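Local coordinates for colicin-B (Escherichia coli, PDB 1RH1), which forms channels in the cytoplasmic membrane of Escherichia coli and closely related bacteria, depolarising it and dissipating the energy of the cell, at residues Thr323-Ser326 / Glu327-Ser331; Asn356-Gln359 / Gly360-Ile363. All coordinates share one frame; numbering follows the deposited sequence.

Contact 1: residues Thr323-Ser326 / Glu327-Ser331; sequences TKTS and EVIIS
Four i to i+4 backbone hydrogen bonds join Thr-323–Ser-326 to Glu-327–Ser-331 and identify the whole run as alpha-helix. Ile-329 N to Thr-325 O is the shortest, at 2.8 Å, with an N-H...O angle of 165°; Ile-330 N to Ser-326 O is more bent, at 136°.

The charged pair falls short of a salt bridge. Lys-324 NZ lies 4.1 Å from Glu-327 OE1, and the carboxylate oxygen comes closer to the lysine's methylene CD, 3.5 Å from OE1. Bends at chi2 (59°) and chi4 turn the lysine forward along the helix, bringing NZ to 3.7 Å from CG2 of Val-328. The separation leaves room for a long-range attraction but no direct ion pair.

Apolar contact is made by Thr-325 and Ile-329, whose side chains run side by side one turn apart, with CG2 of Thr-325 4.0 Å from CG1 of Ile-329. The threonine methyl stands anti to its own N, which leaves OG1 beside the backbone N, where it hydrogen-bonds to Val-321 O.

Two helices flank this part of helix 291-340. Thr-325, Val-328 and Ile-329 pack on helix 457-472, through Ser-465 and Leu-466, and Thr-323, Ser-326 and Ile-330 meet helix 342-357 at Asn-356 and Ala-352. Thr-325 lies between the two, touching Ile-355 of helix 342-357 as well.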
loop_
_atom_site.group_PDB
_atom_site.type_symbol
_atom_site.label_atom_id
_atom_site.label_comp_id
_atom_site.label_asym_id
_atom_site.label_seq_id
_atom_site.Cartn_x
_atom_site.Cartn_y
_atom_site.Cartn_z
ATOM N N THR A 323 9.723 -19.675 -1.264
ATOM C CA THR A 323 10.073 -20.141 -2.605
ATOM C C THR A 323 11.306 -21.012 -2.568
ATOM O O THR A 323 11.289 -22.045 -3.227
ATOM C CB THR A 323 10.364 -19.035 -3.624
ATOM O OG1 THR A 323 11.547 -18.372 -3.213
ATOM C CG2 THR A 323 9.185 -18.098 -3.771
ATOM N N LYS A 324 12.357 -20.671 -1.816
ATOM C CA LYS A 324 13.469 -21.588 -1.677
ATOM C C LYS A 324 12.998 -22.907 -1.050
ATOM O O LYS A 324 13.437 -23.953 -1.526
ATOM C CB LYS A 324 14.565 -20.966 -0.813
ATOM C CG LYS A 324 15.902 -21.723 -0.743
ATOM C CD LYS A 324 16.498 -21.862 -2.141
ATOM C CE LYS A 324 17.984 -22.227 -2.201
ATOM N NZ LYS A 324 18.283 -23.560 -1.720
ATOM N N THR A 325 12.082 -22.952 -0.064
ATOM C CA THR A 325 11.670 -24.221 0.528
ATOM C C THR A 325 11.026 -25.128 -0.500
ATOM O O THR A 325 11.404 -26.284 -0.643
ATOM C CB THR A 325 10.695 -23.976 1.688
ATOM O OG1 THR A 325 11.444 -23.284 2.662
ATOM C CG2 THR A 325 10.168 -25.230 2.338
ATOM N N SER A 326 10.111 -24.540 -1.270
ATOM C CA SER A 326 9.403 -25.192 -2.357
ATOM C C SER A 326 10.385 -25.898 -3.287
ATOM O O SER A 326 10.268 -27.089 -3.549
ATOM C CB SER A 326 8.641 -24.142 -3.111
ATOM O OG SER A 326 7.811 -24.731 -4.083
ATOM N N GLU A 327 11.425 -25.182 -3.702
ATOM C CA GLU A 327 12.445 -25.685 -4.598
ATOM C C GLU A 327 13.199 -26.838 -3.962
ATOM O O GLU A 327 13.392 -27.861 -4.615
ATOM C CB GLU A 327 13.311 -24.498 -4.908
ATOM C CG GLU A 327 14.453 -24.570 -5.897
ATOM C CD GLU A 327 15.262 -23.263 -5.881
ATOM O OE1 GLU A 327 16.404 -23.267 -5.398
ATOM O OE2 GLU A 327 14.745 -22.233 -6.334
ATOM N N VAL A 328 13.567 -26.745 -2.682
ATOM C CA VAL A 328 14.279 -27.813 -1.985
ATOM C C VAL A 328 13.397 -29.035 -1.796
ATOM O O VAL A 328 13.842 -30.170 -1.937
ATOM C CB VAL A 328 14.762 -27.288 -0.625
ATOM C CG1 VAL A 328 15.409 -28.390 0.179
ATOM C CG2 VAL A 328 15.775 -26.183 -0.856
ATOM N N ILE A 329 12.123 -28.819 -1.476
ATOM C CA ILE A 329 11.171 -29.910 -1.324
ATOM C C ILE A 329 10.975 -30.584 -2.670
ATOM O O ILE A 329 10.686 -31.771 -2.707
ATOM C CB ILE A 329 9.826 -29.350 -0.777
ATOM C CG1 ILE A 329 10.058 -28.812 0.611
ATOM C CG2 ILE A 329 8.745 -30.411 -0.725
ATOM C CD1 ILE A 329 10.772 -29.757 1.590
ATOM N N ILE A 330 11.140 -29.876 -3.791
ATOM C CA ILE A 330 10.993 -30.522 -5.074
ATOM C C ILE A 330 12.215 -31.279 -5.482
ATOM O O ILE A 330 12.062 -32.329 -6.113
ATOM C CB ILE A 330 10.632 -29.489 -6.111
ATOM C CG1 ILE A 330 9.138 -29.289 -5.895
ATOM C CG2 ILE A 330 10.947 -29.894 -7.569
ATOM C CD1 ILE A 330 8.599 -28.067 -6.651
ATOM N N SER A 331 13.392 -30.756 -5.118
ATOM C CA SER A 331 14.627 -31.470 -5.364
ATOM C C SER A 331 14.576 -32.796 -4.597
ATOM O O SER A 331 14.829 -33.822 -5.206
ATOM C CB SER A 331 15.791 -30.606 -4.909
ATOM O OG SER A 331 16.329 -30.976 -3.631
#

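Contact 2: residues Asn356-Gln359 / Gly360-Ile363; sequences NNFQ and GKTI
Lys-361 lies over the ring of Phe-358, its CB 3.8 Å from the ring centroid and only 4° off the normal, which defines a CH-pi contact over the centre of one face. At the ring's far end CZ meets the backbone of Thr-362, 3.4 Å from its C, and the methyl CG2 of Ile-363, 3.9 Å away. Ile-363 N approaches the edge, near the ring plane.

Beyond CG the lysine chain is extended and reaches back to Asn-357, where NZ makes a weak hydrogen bond to its O at 3.1 Å. The turn's backbone bond probably helps to place CB above the ring: Lys-361 N donates to Phe-358 O at 2.8 Å, from above the carbonyl plane, 38° out of it. Gly-360 takes a positive phi, 89°, as is usual for glycine in such turns.

Further out, Phe-358 and Ile-363 both rest on Leu-461 of helix 457-472, and Gln-359 reaches helix 291-340, where its NE2 bonds weakly to Glu-315 O. Phe-358 to Lys-361 form a type II beta turn with glycine at its third position, here reversing the chain as it leaves helix 342-357 on the way to helix 366-376 of the pore-forming domain.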
loop_
_atom_site.group_PDB
_atom_site.type_symbol
_atom_site.label_atom_id
_atom_site.label_comp_id
_atom_site.label_asym_id
_atom_site.label_seq_id
_atom_site.Cartn_x
_atom_site.Cartn_y
_atom_site.Cartn_z
ATOM N N ASN A 356 4.529 -23.255 -0.889
ATOM C CA ASN A 356 4.710 -22.069 -1.693
ATOM C C ASN A 356 3.524 -21.131 -1.650
ATOM O O ASN A 356 3.611 -19.987 -2.084
ATOM C CB ASN A 356 4.975 -22.430 -3.126
ATOM C CG ASN A 356 5.849 -21.347 -3.727
ATOM O OD1 ASN A 356 5.416 -20.464 -4.461
ATOM N ND2 ASN A 356 7.126 -21.369 -3.381
ATOM N N ASN A 357 2.409 -21.591 -1.096
ATOM C CA ASN A 357 1.231 -20.754 -0.908
ATOM C C ASN A 357 0.835 -20.536 0.551
ATOM O O ASN A 357 -0.038 -19.726 0.862
ATOM C CB ASN A 357 0.048 -21.374 -1.627
ATOM C CG ASN A 357 0.298 -21.602 -3.095
ATOM O OD1 ASN A 357 -0.266 -22.550 -3.631
ATOM N ND2 ASN A 357 1.128 -20.784 -3.756
ATOM N N PHE A 358 1.497 -21.266 1.450
ATOM C CA PHE A 358 1.271 -21.253 2.874
ATOM C C PHE A 358 1.347 -19.892 3.531
ATOM O O PHE A 358 1.018 -19.774 4.698
ATOM C CB PHE A 358 2.268 -22.165 3.470
ATOM C CG PHE A 358 1.860 -22.636 4.827
ATOM C CD1 PHE A 358 1.032 -23.739 4.909
ATOM C CD2 PHE A 358 2.351 -21.999 5.961
ATOM C CE1 PHE A 358 0.678 -24.225 6.159
ATOM C CE2 PHE A 358 2.002 -22.478 7.201
ATOM C CZ PHE A 358 1.167 -23.589 7.296
ATOM N N GLN A 359 1.764 -18.839 2.833
ATOM C CA GLN A 359 1.775 -17.489 3.360
ATOM C C GLN A 359 0.406 -17.074 3.908
ATOM O O GLN A 359 -0.666 -17.208 3.305
ATOM C CB GLN A 359 2.234 -16.598 2.231
ATOM C CG GLN A 359 2.545 -15.182 2.656
ATOM C CD GLN A 359 3.505 -14.530 1.671
ATOM O OE1 GLN A 359 3.735 -15.045 0.567
ATOM N NE2 GLN A 359 4.113 -13.397 2.042
ATOM N N GLY A 360 0.473 -16.624 5.148
ATOM C CA GLY A 360 -0.724 -16.223 5.854
ATOM C C GLY A 360 -1.372 -17.395 6.593
ATOM O O GLY A 360 -2.166 -17.163 7.519
ATOM N N LYS A 361 -1.071 -18.653 6.207
ATOM C CA LYS A 361 -1.611 -19.814 6.893
ATOM C C LYS A 361 -0.801 -20.142 8.146
ATOM O O LYS A 361 0.259 -19.571 8.456
ATOM C CB LYS A 361 -1.639 -20.995 5.922
ATOM C CG LYS A 361 -2.504 -20.703 4.689
ATOM C CD LYS A 361 -2.384 -21.761 3.591
ATOM C CE LYS A 361 -2.856 -21.229 2.226
ATOM N NZ LYS A 361 -2.175 -21.920 1.135
ATOM N N THR A 362 -1.394 -21.070 8.888
ATOM C CA THR A 362 -0.929 -21.465 10.207
ATOM C C THR A 362 -0.517 -22.925 10.232
ATOM O O THR A 362 -1.326 -23.706 9.723
ATOM C CB THR A 362 -2.103 -21.161 11.162
ATOM O OG1 THR A 362 -2.228 -19.748 11.101
ATOM C CG2 THR A 362 -1.929 -21.609 12.609
ATOM N N ILE A 363 0.619 -23.384 10.801
ATOM C CA ILE A 363 0.888 -24.827 10.746
ATOM C C ILE A 363 -0.136 -25.586 11.562
ATOM O O ILE A 363 -0.812 -24.973 12.389
ATOM C CB ILE A 363 2.300 -25.282 11.289
ATOM C CG1 ILE A 363 2.598 -24.724 12.655
ATOM C CG2 ILE A 363 3.374 -24.833 10.314
ATOM C CD1 ILE A 363 3.892 -25.323 13.175
#

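Both contacts are local and partly buried, but contact 1 is regular helix and contact 2 a turn. Three of eight touching residues are buried in the first, against two of seven in the second, where four are exposed. Repeated main-chain bonds define contact 1; contact 2 has one firm main-chain bond and relies more on an aromatic ring. Each has a lysine lying along the chain, Lys-324 bent and running forward to a carboxylate, Lys-361 extended and reaching back to a carbonyl. Helix 457-472 packs against both. Their centres are 15 Å apart, yet they touch directly: Asn-356 ND2 lies 3.2 Å from Ser-326 CB, joining consecutive helices 291-340 and 342-357.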